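PDB 6LRF: Alr4995 protein, which acts as a bifunctional arginine dihydrolase and ornithine cyclodeaminase, probably turning arginine into ornithine and ornithine into proline. Local coordinates for residues L508-R513 and G582-C587; P593-A597 and E619-H623; G489-A495 and Y516-G522. All coordinates share one frame; numbering follows the deposited sequence.

How the interactions relate
All three interactions lie in the Rossmann-fold region near the C-terminus, on its six-stranded parallel sheet and the helices that pack on it. Interaction 3 joins two neighbouring inner strands, 491-495 and 519-523. Strand 594-597 of interaction 2 pairs with the other edge of 519-523, and helix 613-624 covers it. Interaction 1 joins helices 505-513 and 583-589 and rests on V517 and L520 of interaction 3. Its centre is about 11 Å from that of interaction 3 and about 16 Å from that of interaction 2. Interactions 1 and 3 alternate along the chain. Interaction 2 closes last. Together they build one half of the sheet with layers on both faces.

Interaction 1: L508-R513 and G582-C587; sequences LSRLIR and GVMYEC
E586 and R513 meet because both side chains bend: E586 at chi2 and R513 at chi3 (61°), which brings the guanidinium back over its own helix, one face above CA of R510. R513 NH1 then donates to E586 OE2 at 3.0 Å, with an N-H...O angle of 155°. This is a salt bridge through one nitrogen. The carboxylate sits at the guanidinium edge, but the two planes are 62° apart, and OE2 is met from above its own plane. R513 is exposed and E586 is buried, so the bridge lies at the rim, with the arginine on the solvent side.

Deeper in, the contact is apolar. I512 CG2 rests on E586 CB at 3.8 Å. I512 CD1 touches V583 CG1 at 3.8 Å and C587 SG at 3.9 Å. L508 CD2 lies against V583 CG2 at 4.0 Å. The small S509 lets the backbones come close, with its CA 4.7 Å from that of V583. S509 OG bonds back to G505 O in its own helix. V583 N and M584 N instead reach the carboxylate of D530. G582, at the N-cap, has backbone angles at which a CB would collide with the carbonyl O of the residue before.

The short helical segments run nearly parallel, their axes 8.7 Å apart. V583 and C587 both rest on L520 of strand 519-523. Such side-by-side helices over one sheet face are characteristic of a Rossmann-like alpha/beta layer.

Interaction 2: P593-A597 and E619-H623; sequences PFVLA and EYAKH
V595 and Y620 lead the apolar contacts. V595 CG1 stands anti to the backbone N (chi1 179°) and meets the edge of the Y620 ring, near its plane, 3.6 Å from CE1. A597 CB comes to the same end of the tyrosine, 3.6 Å from OH. The other V595 branch, CG2, touches H623 CD2 at 3.5 Å. P593 CB approaches CE1 of the same imidazole at 3.5 Å. V595 sits among E619, Y620 and H623.

The polar ends bond to partners beyond the two segments. Y620 OH bonds to H638 ND1 and to G522 O, which should hold the hydroxyl end of the ring in place. E619 OE2 takes Q610 NE2, while E619 OE1 makes a van der Waals contact with V595 CG1 at 3.4 Å.

The strand and helix segments run roughly antiparallel, at 151°, with axes 9.2 Å apart. Strand 594-597 is the outermost of its sheet within this chain and pairs with strand 519-523. Helix 613-624 covers one face of it, while F594 on the other side packs against M584 and C587 of helix 583-589. Helix 637-645 adjoins Y620, and I600 of the second subunit packs on A597 and Y620.

Interaction 3: G489-A495 and Y516-G522; sequences GKVVVTA and YVQALLG
The side-chain amide of Q518 meets V491 at its oxygen edge. OE1 accepts V491 N at 2.8 Å, in the carbonyl plane and on a lone pair. G489 O lies to one side of the amide plane, 3.9 Å from CD. At the other edge NE2 bonds to G515 O, which helps hold the amide's rotation. A bend at chi2 (63°) turns the amide back to the strand, while Q518 CB slides alongside K490 CG at 3.8 Å. Q518 N donates in turn to V491 O at 2.9 Å, so one residue grips both backbone polar atoms of V491. With an alanine here, V491 N would probably be left without its acceptor and this end of the pairing less firmly held.

Beyond it the two strands, linked through helix 505-513 in a beta-alpha-beta crossover of the Rossmann fold, pair in parallel. V493 N donates to A519 O at 3.0 Å and 173°. L521 N donates to V493 O at 2.8 Å, and A495 N to L521 O.

V493 packs against V517 and L520 on the face toward helix 505-513. Its CG2 meets V517 CG1 at 3.8 Å, the side chains nearly at a right angle. On the opposite face V492 CG1 touches L521 CD1, and both residues pack on L624 of helix 613-624.

Interaction 1: L508-R513 and G582-C587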
ATOM      1  N   LEU B 508       2.625  21.528  15.317  1.00 24.30           N
ATOM      2  CA  LEU B 508       4.042  21.491  15.656  1.00 27.43           C
ATOM      3  C   LEU B 508       4.489  22.855  16.184  1.00 25.51           C
ATOM      4  O   LEU B 508       5.209  22.924  17.166  1.00 27.52           O
ATOM      5  CB  LEU B 508       4.892  21.067  14.444  1.00 23.98           C
ATOM      6  CG  LEU B 508       6.410  21.081  14.660  1.00 24.64           C
ATOM      7  CD1 LEU B 508       6.778  20.373  15.965  1.00 23.36           C
ATOM      8  CD2 LEU B 508       7.126  20.429  13.496  1.00 22.12           C
ATOM      9  N   SER B 509       4.050  23.932  15.532  1.00 27.32           N
ATOM     10  CA  SER B 509       4.317  25.302  15.988  1.00 27.51           C
ATOM     11  C   SER B 509       3.908  25.496  17.426  1.00 29.29           C
ATOM     12  O   SER B 509       4.617  26.113  18.225  1.00 32.41           O
ATOM     13  CB  SER B 509       3.546  26.327  15.140  1.00 30.19           C
ATOM     14  OG  SER B 509       4.124  26.505  13.870  1.00 31.69           O
ATOM     15  N   ARG B 510       2.720  24.997  17.738  1.00 29.40           N
ATOM     16  CA  ARG B 510       2.178  25.141  19.077  1.00 32.18           C
ATOM     17  C   ARG B 510       3.032  24.378  20.096  1.00 32.61           C
ATOM     18  O   ARG B 510       3.388  24.920  21.146  1.00 32.56           O
ATOM     19  CB  ARG B 510       0.729  24.663  19.109  1.00 32.01           C
ATOM     20  CG  ARG B 510       0.165  24.622  20.499  1.00 41.98           C
ATOM     21  CD  ARG B 510      -1.238  25.172  20.573  1.00 44.55           C
ATOM     22  NE  ARG B 510      -1.677  25.143  21.963  1.00 52.57           N
ATOM     23  CZ  ARG B 510      -2.494  24.229  22.470  1.00 45.57           C
ATOM     24  NH1 ARG B 510      -2.995  23.280  21.691  1.00 42.37           N
ATOM     25  NH2 ARG B 510      -2.822  24.278  23.756  1.00 51.96           N
ATOM     26  N   LEU B 511       3.373  23.129  19.778  1.00 29.96           N
ATOM     27  CA  LEU B 511       4.286  22.349  20.619  1.00 29.70           C
ATOM     28  C   LEU B 511       5.579  23.096  20.968  1.00 25.75           C
ATOM     29  O   LEU B 511       6.018  23.082  22.119  1.00 27.73           O
ATOM     30  CB  LEU B 511       4.630  21.025  19.936  1.00 27.22           C
ATOM     31  CG  LEU B 511       3.514  19.987  19.917  1.00 29.32           C
ATOM     32  CD1 LEU B 511       3.968  18.771  19.150  1.00 28.65           C
ATOM     33  CD2 LEU B 511       3.122  19.611  21.338  1.00 22.39           C
ATOM     34  N   ILE B 512       6.187  23.744  19.975  1.00 23.86           N
ATOM     35  CA  ILE B 512       7.449  24.461  20.168  1.00 24.03           C
ATOM     36  C   ILE B 512       7.241  25.693  21.063  1.00 32.63           C
ATOM     37  O   ILE B 512       8.044  25.982  21.962  1.00 32.32           O
ATOM     38  CB  ILE B 512       8.062  24.899  18.802  1.00 24.97           C
ATOM     39  CG1 ILE B 512       8.505  23.677  17.980  1.00 24.17           C
ATOM     40  CG2 ILE B 512       9.229  25.837  19.019  1.00 27.21           C
ATOM     41  CD1 ILE B 512       8.711  23.954  16.499  1.00 25.08           C
ATOM     42  N   ARG B 513       6.155  26.410  20.793  1.00 30.39           N
ATOM     43  CA  ARG B 513       5.756  27.602  21.539  1.00 34.45           C
ATOM     44  C   ARG B 513       5.551  27.319  23.029  1.00 32.27           C
ATOM     45  O   ARG B 513       5.925  28.127  23.870  1.00 34.64           O
ATOM     46  CB  ARG B 513       4.471  28.176  20.933  1.00 34.04           C
ATOM     47  CG  ARG B 513       4.179  29.614  21.279  1.00 43.55           C
ATOM     48  CD  ARG B 513       3.279  30.248  20.213  1.00 40.15           C
ATOM     49  NE  ARG B 513       1.979  29.586  20.096  1.00 37.15           N
ATOM     50  CZ  ARG B 513       1.510  29.029  18.985  1.00 39.57           C
ATOM     51  NH1 ARG B 513       2.234  29.037  17.869  1.00 38.49           N
ATOM     52  NH2 ARG B 513       0.308  28.462  18.985  1.00 40.22           N
ATOM     53  N   GLY B 582       4.762  30.203  12.107  1.00 23.48           N
ATOM     54  CA  GLY B 582       5.078  28.877  11.616  1.00 27.52           C
ATOM     55  C   GLY B 582       6.180  28.206  12.403  1.00 27.07           C
ATOM     56  O   GLY B 582       6.684  28.760  13.390  1.00 26.66           O
ATOM     57  N   VAL B 583       6.562  27.010  11.962  1.00 22.47           N
ATOM     58  CA  VAL B 583       7.548  26.216  12.688  1.00 22.14           C
ATOM     59  C   VAL B 583       8.873  26.954  12.850  1.00 23.22           C
ATOM     60  O   VAL B 583       9.345  27.142  13.969  1.00 22.49           O
ATOM     61  CB  VAL B 583       7.792  24.851  11.992  1.00 25.29           C
ATOM     62  CG1 VAL B 583       8.894  24.069  12.701  1.00 17.99           C
ATOM     63  CG2 VAL B 583       6.496  24.054  11.963  1.00 22.50           C
HETATM   64  N   MSE B 584       9.468  27.390  11.743  1.00 22.01           N
HETATM   65  CA  MSE B 584      10.788  28.013  11.805  1.00 25.97           C
HETATM   66  C   MSE B 584      10.703  29.323  12.612  1.00 24.98           C
HETATM   67  O   MSE B 584      11.604  29.652  13.382  1.00 23.94           O
HETATM   68  CB  MSE B 584      11.345  28.250  10.388  1.00 24.51           C
HETATM   69  CG  MSE B 584      11.326  26.998   9.487  1.00 25.18           C
HETATM   70 SE   MSE B 584      12.170  25.449  10.363  0.44 26.94          SE
HETATM   71  CE  MSE B 584      13.918  26.288  10.519  1.00 26.83           C
ATOM     72  N   TYR B 585       9.596  30.035  12.464  1.00 23.78           N
ATOM     73  CA  TYR B 585       9.340  31.250  13.245  1.00 23.60           C
ATOM     74  C   TYR B 585       9.383  30.998  14.747  1.00 23.78           C
ATOM     75  O   TYR B 585      10.060  31.709  15.478  1.00 24.76           O
ATOM     76  CB  TYR B 585       7.977  31.851  12.889  1.00 24.17           C
ATOM     77  CG  TYR B 585       7.565  33.004  13.798  1.00 24.60           C
ATOM     78  CD1 TYR B 585       8.038  34.296  13.579  1.00 26.75           C
ATOM     79  CD2 TYR B 585       6.705  32.796  14.877  1.00 30.54           C
ATOM     80  CE1 TYR B 585       7.663  35.349  14.404  1.00 31.64           C
ATOM     81  CE2 TYR B 585       6.328  33.840  15.712  1.00 31.02           C
ATOM     82  CZ  TYR B 585       6.811  35.112  15.467  1.00 32.47           C
ATOM     83  OH  TYR B 585       6.440  36.147  16.286  1.00 42.24           O
ATOM     84  N   GLU B 586       8.642  29.994  15.205  1.00 23.93           N
ATOM     85  CA  GLU B 586       8.625  29.675  16.630  1.00 26.18           C
ATOM     86  C   GLU B 586       9.999  29.251  17.134  1.00 29.54           C
ATOM     87  O   GLU B 586      10.352  29.547  18.279  1.00 26.91           O
ATOM     88  CB  GLU B 586       7.601  28.578  16.943  1.00 26.27           C
ATOM     89  CG  GLU B 586       6.127  28.966  16.712  1.00 27.32           C
ATOM     90  CD  GLU B 586       5.668  30.214  17.494  1.00 40.07           C
ATOM     91  OE1 GLU B 586       6.371  30.661  18.438  1.00 36.98           O
ATOM     92  OE2 GLU B 586       4.589  30.755  17.152  1.00 34.60           O
ATOM     93  N   CYS B 587      10.784  28.562  16.299  1.00 26.90           N
ATOM     94  CA  CYS B 587      12.140  28.177  16.718  1.00 26.21           C
ATOM     95  C   CYS B 587      12.986  29.419  16.957  1.00 25.81           C
ATOM     96  O   CYS B 587      13.706  29.510  17.954  1.00 25.37           O
ATOM     97  CB  CYS B 587      12.830  27.271  15.687  1.00 22.81           C
ATOM     98  SG  CYS B 587      12.184  25.593  15.673  1.00 24.01           S
TER

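Interaction 2: P593-A597 and E619-H623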
ATOM      1  N   PRO B 593      17.141  25.581  19.129  1.00 25.04           N
ATOM      2  CA  PRO B 593      18.141  25.350  18.080  1.00 28.15           C
ATOM      3  C   PRO B 593      17.582  24.436  16.992  1.00 24.97           C
ATOM      4  O   PRO B 593      16.779  23.554  17.295  1.00 24.85           O
ATOM      5  CB  PRO B 593      19.292  24.666  18.824  1.00 30.74           C
ATOM      6  CG  PRO B 593      19.019  24.892  20.275  1.00 36.19           C
ATOM      7  CD  PRO B 593      17.545  25.008  20.421  1.00 29.70           C
ATOM      8  N   PHE B 594      17.972  24.642  15.743  1.00 23.02           N
ATOM      9  CA  PHE B 594      17.551  23.719  14.707  1.00 20.17           C
ATOM     10  C   PHE B 594      18.729  23.447  13.815  1.00 24.95           C
ATOM     11  O   PHE B 594      19.645  24.258  13.738  1.00 25.73           O
ATOM     12  CB  PHE B 594      16.349  24.251  13.912  1.00 23.61           C
ATOM     13  CG  PHE B 594      16.587  25.578  13.245  1.00 28.40           C
ATOM     14  CD1 PHE B 594      16.227  26.764  13.879  1.00 27.35           C
ATOM     15  CD2 PHE B 594      17.154  25.642  11.981  1.00 24.61           C
ATOM     16  CE1 PHE B 594      16.448  27.984  13.262  1.00 28.59           C
ATOM     17  CE2 PHE B 594      17.370  26.854  11.358  1.00 26.84           C
ATOM     18  CZ  PHE B 594      17.019  28.030  11.999  1.00 27.93           C
ATOM     19  N   VAL B 595      18.733  22.278  13.187  1.00 23.77           N
ATOM     20  CA  VAL B 595      19.756  21.954  12.205  1.00 22.36           C
ATOM     21  C   VAL B 595      19.062  21.464  10.949  1.00 21.16           C
ATOM     22  O   VAL B 595      18.206  20.559  10.999  1.00 21.30           O
ATOM     23  CB  VAL B 595      20.747  20.876  12.710  1.00 25.87           C
ATOM     24  CG1 VAL B 595      21.796  20.558  11.636  1.00 19.76           C
ATOM     25  CG2 VAL B 595      21.416  21.316  14.011  1.00 31.10           C
ATOM     26  N   LEU B 596      19.400  22.080   9.825  1.00 21.34           N
ATOM     27  CA  LEU B 596      18.915  21.610   8.538  1.00 19.73           C
ATOM     28  C   LEU B 596      20.055  20.903   7.804  1.00 19.59           C
ATOM     29  O   LEU B 596      21.009  21.539   7.373  1.00 19.79           O
ATOM     30  CB  LEU B 596      18.367  22.774   7.710  1.00 17.87           C
ATOM     31  CG  LEU B 596      17.330  23.651   8.430  1.00 22.02           C
ATOM     32  CD1 LEU B 596      16.906  24.812   7.558  1.00 22.77           C
ATOM     33  CD2 LEU B 596      16.111  22.846   8.845  1.00 18.48           C
ATOM     34  N   ALA B 597      19.969  19.582   7.696  1.00 17.88           N
ATOM     35  CA  ALA B 597      20.987  18.816   6.969  1.00 21.27           C
ATOM     36  C   ALA B 597      20.657  18.821   5.504  1.00 19.69           C
ATOM     37  O   ALA B 597      19.516  18.538   5.131  1.00 20.56           O
ATOM     38  CB  ALA B 597      21.066  17.399   7.470  1.00 22.39           C
ATOM     39  N   GLU B 619      26.596  18.053  14.148  1.00 22.87           N
ATOM     40  CA  GLU B 619      25.613  18.957  14.741  1.00 21.51           C
ATOM     41  C   GLU B 619      24.377  18.197  15.227  1.00 25.60           C
ATOM     42  O   GLU B 619      23.831  18.520  16.293  1.00 21.99           O
ATOM     43  CB  GLU B 619      25.213  20.048  13.733  1.00 25.51           C
ATOM     44  CG  GLU B 619      26.358  21.011  13.393  1.00 25.68           C
ATOM     45  CD  GLU B 619      26.076  21.855  12.144  1.00 34.31           C
ATOM     46  OE1 GLU B 619      24.897  21.951  11.743  1.00 40.27           O
ATOM     47  OE2 GLU B 619      27.026  22.431  11.564  1.00 36.83           O
ATOM     48  N   TYR B 620      23.929  17.203  14.450  1.00 18.16           N
ATOM     49  CA  TYR B 620      22.830  16.329  14.893  1.00 20.55           C
ATOM     50  C   TYR B 620      23.205  15.636  16.214  1.00 22.40           C
ATOM     51  O   TYR B 620      22.441  15.646  17.178  1.00 19.68           O
ATOM     52  CB  TYR B 620      22.505  15.267  13.835  1.00 20.93           C
ATOM     53  CG  TYR B 620      21.444  15.645  12.800  1.00 21.27           C
ATOM     54  CD1 TYR B 620      21.391  16.930  12.237  1.00 21.24           C
ATOM     55  CD2 TYR B 620      20.530  14.696  12.360  1.00 19.61           C
ATOM     56  CE1 TYR B 620      20.412  17.263  11.276  1.00 20.78           C
ATOM     57  CE2 TYR B 620      19.564  15.007  11.407  1.00 18.57           C
ATOM     58  CZ  TYR B 620      19.508  16.291  10.872  1.00 23.13           C
ATOM     59  OH  TYR B 620      18.535  16.579   9.933  1.00 26.43           O
ATOM     60  N   ALA B 621      24.385  15.024  16.228  1.00 18.71           N
ATOM     61  CA  ALA B 621      24.835  14.233  17.359  1.00 23.13           C
ATOM     62  C   ALA B 621      24.912  15.101  18.604  1.00 25.09           C
ATOM     63  O   ALA B 621      24.576  14.655  19.693  1.00 24.61           O
ATOM     64  CB  ALA B 621      26.190  13.595  17.065  1.00 22.53           C
ATOM     65  N   LYS B 622      25.342  16.346  18.433  1.00 23.11           N
ATOM     66  CA  LYS B 622      25.450  17.268  19.553  1.00 26.78           C
ATOM     67  C   LYS B 622      24.081  17.586  20.157  1.00 29.50           C
ATOM     68  O   LYS B 622      23.894  17.532  21.375  1.00 30.13           O
ATOM     69  CB  LYS B 622      26.147  18.558  19.125  1.00 25.83           C
ATOM     70  CG  LYS B 622      26.375  19.523  20.284  1.00 33.19           C
ATOM     71  CD  LYS B 622      27.104  20.783  19.819  1.00 45.87           C
ATOM     72  CE  LYS B 622      26.244  21.644  18.901  1.00 42.86           C
ATOM     73  NZ  LYS B 622      25.093  22.280  19.632  1.00 47.86           N
ATOM     74  N   HIS B 623      23.108  17.906  19.315  1.00 27.07           N
ATOM     75  CA  HIS B 623      21.792  18.240  19.846  1.00 27.71           C
ATOM     76  C   HIS B 623      21.059  17.014  20.372  1.00 26.66           C
ATOM     77  O   HIS B 623      20.134  17.139  21.168  1.00 25.11           O
ATOM     78  CB  HIS B 623      20.961  18.949  18.784  1.00 27.35           C
ATOM     79  CG  HIS B 623      21.455  20.322  18.489  1.00 29.69           C
ATOM     80  ND1 HIS B 623      21.407  21.339  19.417  1.00 33.80           N
ATOM     81  CD2 HIS B 623      22.048  20.840  17.387  1.00 31.67           C
ATOM     82  CE1 HIS B 623      21.932  22.431  18.893  1.00 40.59           C
ATOM     83  NE2 HIS B 623      22.326  22.156  17.661  1.00 36.49           N
TER

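Interaction 3: G489-A495 and Y516-G522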
ATOM      1  N   GLY B 489      13.175  17.686  31.172  1.00 38.15           N
ATOM      2  CA  GLY B 489      13.940  16.850  30.252  1.00 39.65           C
ATOM      3  C   GLY B 489      14.081  17.399  28.840  1.00 32.65           C
ATOM      4  O   GLY B 489      13.684  18.517  28.559  1.00 38.18           O
ATOM      5  N   LYS B 490      14.668  16.623  27.941  1.00 29.28           N
ATOM      6  CA  LYS B 490      14.921  17.128  26.600  1.00 27.24           C
ATOM      7  C   LYS B 490      14.153  16.323  25.552  1.00 26.62           C
ATOM      8  O   LYS B 490      14.230  15.096  25.500  1.00 25.34           O
ATOM      9  CB  LYS B 490      16.419  17.111  26.301  1.00 29.84           C
ATOM     10  CG  LYS B 490      16.809  17.752  24.980  1.00 26.42           C
ATOM     11  CD  LYS B 490      18.306  17.546  24.690  1.00 28.64           C
ATOM     12  CE  LYS B 490      18.819  18.519  23.630  1.00 27.17           C
ATOM     13  NZ  LYS B 490      20.309  18.485  23.486  1.00 25.27           N
ATOM     14  N   VAL B 491      13.386  17.020  24.728  1.00 24.88           N
ATOM     15  CA  VAL B 491      12.636  16.360  23.668  1.00 26.53           C
ATOM     16  C   VAL B 491      13.152  16.877  22.327  1.00 27.16           C
ATOM     17  O   VAL B 491      13.295  18.084  22.135  1.00 24.27           O
ATOM     18  CB  VAL B 491      11.116  16.603  23.805  1.00 26.47           C
ATOM     19  CG1 VAL B 491      10.364  16.068  22.592  1.00 27.58           C
ATOM     20  CG2 VAL B 491      10.583  15.971  25.109  1.00 25.71           C
ATOM     21  N   VAL B 492      13.471  15.961  21.418  1.00 22.90           N
ATOM     22  CA  VAL B 492      14.006  16.348  20.122  1.00 23.85           C
ATOM     23  C   VAL B 492      12.996  15.928  19.066  1.00 23.27           C
ATOM     24  O   VAL B 492      12.422  14.841  19.143  1.00 22.69           O
ATOM     25  CB  VAL B 492      15.382  15.705  19.847  1.00 26.03           C
ATOM     26  CG1 VAL B 492      15.866  16.039  18.442  1.00 18.48           C
ATOM     27  CG2 VAL B 492      16.397  16.186  20.871  1.00 25.60           C
ATOM     28  N   VAL B 493      12.756  16.802  18.100  1.00 19.96           N
ATOM     29  CA  VAL B 493      11.842  16.491  17.018  1.00 20.09           C
ATOM     30  C   VAL B 493      12.596  16.462  15.698  1.00 19.31           C
ATOM     31  O   VAL B 493      13.438  17.323  15.432  1.00 20.88           O
ATOM     32  CB  VAL B 493      10.685  17.520  16.964  1.00 23.04           C
ATOM     33  CG1 VAL B 493       9.843  17.309  15.741  1.00 22.93           C
ATOM     34  CG2 VAL B 493       9.819  17.397  18.219  1.00 23.44           C
ATOM     35  N   THR B 494      12.323  15.446  14.887  1.00 22.98           N
ATOM     36  CA  THR B 494      12.745  15.442  13.491  1.00 21.62           C
ATOM     37  C   THR B 494      11.478  15.616  12.667  1.00 24.08           C
ATOM     38  O   THR B 494      10.424  15.107  13.037  1.00 26.46           O
ATOM     39  CB  THR B 494      13.480  14.141  13.091  1.00 25.50           C
ATOM     40  OG1 THR B 494      12.540  13.061  13.047  1.00 27.36           O
ATOM     41  CG2 THR B 494      14.539  13.802  14.111  1.00 23.84           C
ATOM     42  N   ALA B 495      11.539  16.347  11.567  1.00 19.53           N
ATOM     43  CA  ALA B 495      10.301  16.597  10.840  1.00 21.81           C
ATOM     44  C   ALA B 495      10.553  16.764   9.353  1.00 23.03           C
ATOM     45  O   ALA B 495      11.542  17.366   8.972  1.00 22.90           O
ATOM     46  CB  ALA B 495       9.605  17.836  11.409  1.00 22.34           C
ATOM     47  N   TYR B 516       7.559  22.010  24.585  1.00 29.02           N
ATOM     48  CA  TYR B 516       7.718  20.569  24.447  1.00 29.39           C
ATOM     49  C   TYR B 516       8.877  20.181  23.525  1.00 29.68           C
ATOM     50  O   TYR B 516       9.193  19.013  23.400  1.00 34.39           O
ATOM     51  CB  TYR B 516       6.436  19.930  23.913  1.00 28.52           C
ATOM     52  CG  TYR B 516       5.233  20.110  24.803  1.00 33.62           C
ATOM     53  CD1 TYR B 516       4.375  21.197  24.636  1.00 37.09           C
ATOM     54  CD2 TYR B 516       4.952  19.201  25.809  1.00 32.81           C
ATOM     55  CE1 TYR B 516       3.264  21.366  25.444  1.00 37.30           C
ATOM     56  CE2 TYR B 516       3.846  19.365  26.623  1.00 40.34           C
ATOM     57  CZ  TYR B 516       3.005  20.448  26.435  1.00 40.21           C
ATOM     58  OH  TYR B 516       1.905  20.606  27.243  1.00 47.79           O
ATOM     59  N   VAL B 517       9.490  21.151  22.859  1.00 29.91           N
ATOM     60  CA  VAL B 517      10.499  20.851  21.857  1.00 26.92           C
ATOM     61  C   VAL B 517      11.785  21.616  22.146  1.00 25.19           C
ATOM     62  O   VAL B 517      11.810  22.843  22.086  1.00 26.31           O
ATOM     63  CB  VAL B 517       9.982  21.190  20.439  1.00 22.85           C
ATOM     64  CG1 VAL B 517      11.000  20.783  19.378  1.00 22.56           C
ATOM     65  CG2 VAL B 517       8.676  20.483  20.184  1.00 25.14           C
ATOM     66  N   GLN B 518      12.858  20.891  22.449  1.00 21.48           N
ATOM     67  CA  GLN B 518      14.129  21.529  22.803  1.00 23.10           C
ATOM     68  C   GLN B 518      15.096  21.607  21.630  1.00 23.86           C
ATOM     69  O   GLN B 518      16.090  22.322  21.680  1.00 24.84           O
ATOM     70  CB  GLN B 518      14.800  20.784  23.967  1.00 28.79           C
ATOM     71  CG  GLN B 518      14.220  21.151  25.335  1.00 26.13           C
ATOM     72  CD  GLN B 518      12.759  20.770  25.471  1.00 22.76           C
ATOM     73  OE1 GLN B 518      12.397  19.596  25.358  1.00 24.55           O
ATOM     74  NE2 GLN B 518      11.906  21.763  25.717  1.00 26.20           N
ATOM     75  N   ALA B 519      14.808  20.863  20.572  1.00 24.17           N
ATOM     76  CA  ALA B 519      15.620  20.939  19.365  1.00 23.55           C
ATOM     77  C   ALA B 519      14.836  20.400  18.185  1.00 22.36           C
ATOM     78  O   ALA B 519      14.000  19.522  18.336  1.00 20.37           O
ATOM     79  CB  ALA B 519      16.930  20.169  19.534  1.00 24.05           C
ATOM     80  N   LEU B 520      15.131  20.932  17.008  1.00 23.09           N
ATOM     81  CA  LEU B 520      14.469  20.539  15.780  1.00 20.94           C
ATOM     82  C   LEU B 520      15.500  20.149  14.715  1.00 20.85           C
ATOM     83  O   LEU B 520      16.393  20.924  14.374  1.00 18.24           O
ATOM     84  CB  LEU B 520      13.591  21.675  15.275  1.00 18.75           C
ATOM     85  CG  LEU B 520      12.868  21.406  13.969  1.00 22.98           C
ATOM     86  CD1 LEU B 520      11.920  20.268  14.179  1.00 21.99           C
ATOM     87  CD2 LEU B 520      12.107  22.667  13.549  1.00 24.71           C
ATOM     88  N   LEU B 521      15.364  18.942  14.187  1.00 17.28           N
ATOM     89  CA  LEU B 521      16.286  18.449  13.161  1.00 21.49           C
ATOM     90  C   LEU B 521      15.508  18.138  11.894  1.00 20.70           C
ATOM     91  O   LEU B 521      14.483  17.456  11.945  1.00 22.63           O
ATOM     92  CB  LEU B 521      17.022  17.196  13.649  1.00 20.76           C
ATOM     93  CG  LEU B 521      17.714  17.332  15.004  1.00 21.38           C
ATOM     94  CD1 LEU B 521      18.367  16.002  15.420  1.00 22.17           C
ATOM     95  CD2 LEU B 521      18.749  18.444  14.939  1.00 22.72           C
ATOM     96  N   GLY B 522      15.976  18.645  10.759  1.00 21.31           N
ATOM     97  CA  GLY B 522      15.307  18.354   9.508  1.00 21.86           C
ATOM     98  C   GLY B 522      16.152  18.665   8.304  1.00 22.83           C
ATOM     99  O   GLY B 522      17.375  18.768   8.395  1.00 23.84           O
TER